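Local coordinates for anthranilate synthase component I (Streptococcus pneumoniae serotype 4, PDB 5KCK), which belongs to the chorismate-binding-enzyme family and is built of large antiparallel sheets packed with helices, at residues 269-274 and 339-344; 258-263 and 405-410. All coordinates share one frame; numbering follows the deposited sequence.

Contact 1. Residues 269-274 and 339-344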
# COMPACT_ATOMS: atom_id res chain seq x y z
N THR A 269 25.09 -2.93 7.27
CA THR A 269 23.98 -3.46 8.06
C THR A 269 23.74 -4.92 7.70
O THR A 269 23.73 -5.28 6.52
CB THR A 269 22.69 -2.66 7.81
OG1 THR A 269 22.89 -1.29 8.18
CG2 THR A 269 21.52 -3.24 8.61
N THR A 270 23.54 -5.76 8.71
CA THR A 270 22.98 -7.09 8.51
C THR A 270 21.71 -7.22 9.33
O THR A 270 21.48 -6.49 10.29
CB THR A 270 23.95 -8.22 8.91
OG1 THR A 270 24.27 -8.13 10.30
CG2 THR A 270 25.23 -8.17 8.08
N ASN A 271 20.88 -8.18 8.94
CA ASN A 271 19.57 -8.38 9.54
C ASN A 271 19.39 -9.87 9.81
O ASN A 271 18.69 -10.57 9.07
CB ASN A 271 18.48 -7.81 8.62
CG ASN A 271 17.09 -8.03 9.16
OD1 ASN A 271 16.22 -8.52 8.44
ND2 ASN A 271 16.87 -7.67 10.42
N PRO A 272 20.03 -10.38 10.86
CA PRO A 272 19.91 -11.81 11.17
C PRO A 272 18.46 -12.25 11.31
O PRO A 272 17.70 -11.68 12.10
CB PRO A 272 20.67 -11.95 12.49
CG PRO A 272 21.65 -10.86 12.46
CD PRO A 272 20.99 -9.71 11.76
N ILE A 273 18.08 -13.25 10.52
CA ILE A 273 16.76 -13.85 10.58
C ILE A 273 16.95 -15.34 10.85
O ILE A 273 17.54 -16.05 10.03
CB ILE A 273 15.96 -13.64 9.28
CG1 ILE A 273 15.78 -12.15 8.98
CG2 ILE A 273 14.61 -14.33 9.36
CD1 ILE A 273 14.82 -11.44 9.91
N ALA A 274 16.48 -15.79 12.01
CA ALA A 274 16.58 -17.18 12.44
C ALA A 274 15.88 -17.36 13.79
O ALA A 274 15.64 -18.49 14.22
CB ALA A 274 18.03 -17.63 12.54
N HIS A 339 9.95 -16.06 12.81
CA HIS A 339 11.39 -15.90 13.00
C HIS A 339 11.70 -14.84 14.05
O HIS A 339 10.91 -13.92 14.28
CB HIS A 339 12.10 -15.53 11.69
CG HIS A 339 12.31 -16.67 10.75
ND1 HIS A 339 11.66 -16.77 9.54
CD2 HIS A 339 13.12 -17.76 10.84
CE1 HIS A 339 12.05 -17.87 8.92
NE2 HIS A 339 12.93 -18.49 9.69
N LEU A 340 12.88 -14.97 14.65
CA LEU A 340 13.44 -13.94 15.51
C LEU A 340 14.36 -13.03 14.70
O LEU A 340 15.16 -13.51 13.89
CB LEU A 340 14.21 -14.57 16.66
CG LEU A 340 13.36 -15.44 17.59
CD1 LEU A 340 14.23 -16.42 18.37
CD2 LEU A 340 12.55 -14.56 18.53
N THR A 341 14.23 -11.72 14.90
CA THR A 341 14.90 -10.74 14.05
C THR A 341 15.78 -9.79 14.85
O THR A 341 15.46 -9.40 15.98
CB THR A 341 13.88 -9.93 13.23
OG1 THR A 341 14.57 -9.17 12.23
CG2 THR A 341 13.11 -8.98 14.11
N SER A 342 16.89 -9.38 14.23
CA SER A 342 17.82 -8.43 14.82
C SER A 342 18.46 -7.58 13.74
O SER A 342 18.44 -7.92 12.55
CB SER A 342 18.92 -9.14 15.63
OG SER A 342 18.39 -9.89 16.70
N VAL A 343 19.06 -6.47 14.16
CA VAL A 343 19.77 -5.55 13.27
C VAL A 343 21.17 -5.30 13.84
O VAL A 343 21.31 -4.95 15.02
CB VAL A 343 19.00 -4.23 13.10
CG1 VAL A 343 19.77 -3.26 12.21
CG2 VAL A 343 17.61 -4.50 12.51
N VAL A 344 22.19 -5.49 13.01
CA VAL A 344 23.57 -5.20 13.36
C VAL A 344 24.11 -4.18 12.38
O VAL A 344 23.90 -4.32 11.16
CB VAL A 344 24.44 -6.48 13.34
CG1 VAL A 344 25.82 -6.19 13.95
CG2 VAL A 344 23.74 -7.62 14.07
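H339 meets I273 and A274 where 339-344 begins: CG2 of I273 sits over one face of the imidazole, offset toward its rim, a CH-pi contact 3.9 Å from the ring centroid; the histidine is poorly ordered. L340 O takes A274 N almost straight (3.2 Å, 174° at the hydrogen). T341 lies alongside I273, its OG1 3.3 Å from I273 CD1. The same OG1 accepts ND2 of N271, whose CG stands anti to the backbone N (chi1 178°), a rotation that swings the amide over to the strand. S342 gives its N-H to P272 O, while S342 O takes ND2 of N271 in a bent, weak bond of 2.7 Å and has P272 CD at 3.2 Å. CG1 of V343 meets CG2 of T269, and its other methyl, CG2, lies by the N271 amide. V344 pairs antiparallel with T270 (T270 N to V344 O 2.9 Å, V344 N to T270 O 3.0 Å), and its CB packs on T270 OG1, a buried oxygen with no polar partner in the model. Strand 338-347 lies between 267-270 and 324-333; L340, S342, T270 and V344 face helix 297-316, and S342 OG is hydrogen-bonded to its H303 NE2 and to M329 N of strand 324-333.

Contact 2. Residues 258-263 and 405-410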
# COMPACT_ATOMS: atom_id res chain seq x y z
N GLU A 258 15.27 -12.55 3.11
CA GLU A 258 16.44 -12.43 3.98
C GLU A 258 17.52 -11.61 3.28
O GLU A 258 18.08 -12.04 2.27
CB GLU A 258 16.97 -13.81 4.37
CG GLU A 258 15.94 -14.70 5.06
CD GLU A 258 16.54 -15.95 5.67
OE1 GLU A 258 17.79 -16.01 5.81
OE2 GLU A 258 15.77 -16.88 6.03
N SER A 259 17.81 -10.44 3.83
CA SER A 259 18.93 -9.64 3.36
C SER A 259 20.25 -10.34 3.70
O SER A 259 20.39 -10.91 4.78
CB SER A 259 18.90 -8.26 4.01
OG SER A 259 20.08 -7.54 3.68
N LEU A 260 21.20 -10.30 2.76
CA LEU A 260 22.55 -10.74 3.11
C LEU A 260 23.32 -9.62 3.78
O LEU A 260 23.86 -9.80 4.87
CB LEU A 260 23.30 -11.23 1.87
CG LEU A 260 24.79 -11.55 2.10
CD1 LEU A 260 24.98 -12.92 2.79
CD2 LEU A 260 25.61 -11.49 0.82
N VAL A 261 23.38 -8.45 3.14
CA VAL A 261 24.15 -7.32 3.64
C VAL A 261 23.76 -6.10 2.83
O VAL A 261 23.42 -6.20 1.65
CB VAL A 261 25.67 -7.59 3.54
CG1 VAL A 261 26.12 -7.56 2.07
CG2 VAL A 261 26.45 -6.59 4.37
N SER A 262 23.78 -4.94 3.47
CA SER A 262 23.61 -3.69 2.76
C SER A 262 24.65 -2.69 3.23
O SER A 262 25.17 -2.77 4.36
CB SER A 262 22.21 -3.12 2.97
OG SER A 262 22.05 -2.63 4.28
N VAL A 263 24.98 -1.76 2.35
CA VAL A 263 25.87 -0.65 2.67
C VAL A 263 25.16 0.62 2.27
O VAL A 263 24.71 0.75 1.12
CB VAL A 263 27.22 -0.77 1.94
CG1 VAL A 263 28.15 0.36 2.38
CG2 VAL A 263 27.82 -2.13 2.18
N LEU A 405 21.95 -6.27 -0.94
CA LEU A 405 22.04 -7.64 -1.45
C LEU A 405 21.15 -8.56 -0.63
O LEU A 405 21.25 -8.60 0.60
CB LEU A 405 23.48 -8.14 -1.42
CG LEU A 405 24.46 -7.49 -2.41
CD1 LEU A 405 25.83 -8.07 -2.21
CD2 LEU A 405 23.99 -7.70 -3.85
N ALA A 406 20.30 -9.33 -1.31
CA ALA A 406 19.52 -10.39 -0.69
C ALA A 406 20.25 -11.73 -0.76
O ALA A 406 21.01 -11.99 -1.70
CB ALA A 406 18.15 -10.51 -1.36
N ILE A 407 20.01 -12.58 0.23
CA ILE A 407 20.42 -13.98 0.14
C ILE A 407 19.60 -14.68 -0.93
O ILE A 407 18.37 -14.61 -0.93
CB ILE A 407 20.23 -14.68 1.49
CG1 ILE A 407 20.92 -13.92 2.63
CG2 ILE A 407 20.74 -16.13 1.41
CD1 ILE A 407 20.59 -14.51 4.00
N ALA A 408 20.27 -15.40 -1.83
CA ALA A 408 19.58 -16.04 -2.96
C ALA A 408 18.93 -17.37 -2.52
O ALA A 408 19.32 -18.46 -2.92
CB ALA A 408 20.53 -16.23 -4.13
N ILE A 409 17.93 -17.24 -1.66
CA ILE A 409 17.02 -18.33 -1.36
C ILE A 409 15.65 -17.95 -1.92
O ILE A 409 15.42 -16.81 -2.31
CB ILE A 409 16.92 -18.62 0.15
CG1 ILE A 409 16.41 -17.38 0.88
CG2 ILE A 409 18.24 -19.12 0.72
CD1 ILE A 409 16.38 -17.54 2.38
N ARG A 410 14.74 -18.92 -1.93
CA ARG A 410 13.41 -18.73 -2.50
C ARG A 410 13.52 -18.10 -3.89
O ARG A 410 12.78 -17.18 -4.26
CB ARG A 410 12.54 -17.88 -1.58
CG ARG A 410 12.29 -18.52 -0.22
CD ARG A 410 10.84 -18.96 -0.10
NE ARG A 410 9.95 -17.84 -0.38
CZ ARG A 410 9.59 -16.94 0.51
NH1 ARG A 410 10.04 -17.02 1.76
NH2 ARG A 410 8.79 -15.94 0.17
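L260 and V261 both face L405, a classic beta bulge that shifts the register of two antiparallel strands by one residue. Their N-H groups converge on the carbonyl of L405: L260 N lies 2.7 Å from L405 O, whereas V261 N makes a weak bond to the same oxygen. V261 O in turn receives L405 N at 3.0 Å, nearly along the C=O axis. One residue further, S259 and A406 form a non-hydrogen-bonded pair with CA atoms 4.2 Å apart, their side chains diverging; beyond them I407 N reaches E258 O at 2.9 Å. In the tight part these backbone bonds are backed by apolar packing: I407 holds CG1 anti to its carbonyl carbon (chi1 -53°), which brings it against the carbonyl oxygen of E258 and, at 3.6 Å, against L260 CA, and the leucine crosses it at about a right angle with CB 3.7 Å from CG1. T361 of helix 354-361 and A393 of strand 393-398 add to the packing on L260.

The looser part lies past I407, where an inverse gamma turn centred on A408 ends the pairing and both E258 and I409 are partly exposed. Here the glutamate, extended beyond CG, crosses I409 at about a right angle, its CD 3.7 Å from I409 CD1, and CD1 of I407 also lies against the carboxylate. L260 N, V261 N and O, L405 N and O, E258 O and I407 N are the paired backbone groups, and they keep the strands joined through the shift, with L405 O shared unequally between a short bond and a weak one.

Along the chain from the N terminus, the first segment reached is 258-263, on strand 259-264, which is followed by strand 267-270, so the first segments of both contacts are successive neighbours in one sheet, joined by a probable hydrogen bond from T269 N to S262 O and by packing of T270 CG2 on V261 CG2. Contact 1 closes the inner loop, 64 residues that include helices 285-294 and 297-316 and strand 324-333. Contact 2 closes the outer one of 141 residues, which contains contact 1 entirely; the two nest and do not cross. Their centres lie 11 Å apart, and together they connect strands 403-407, 259-264, 267-270 and 338-347 in order across the large antiparallel sheet.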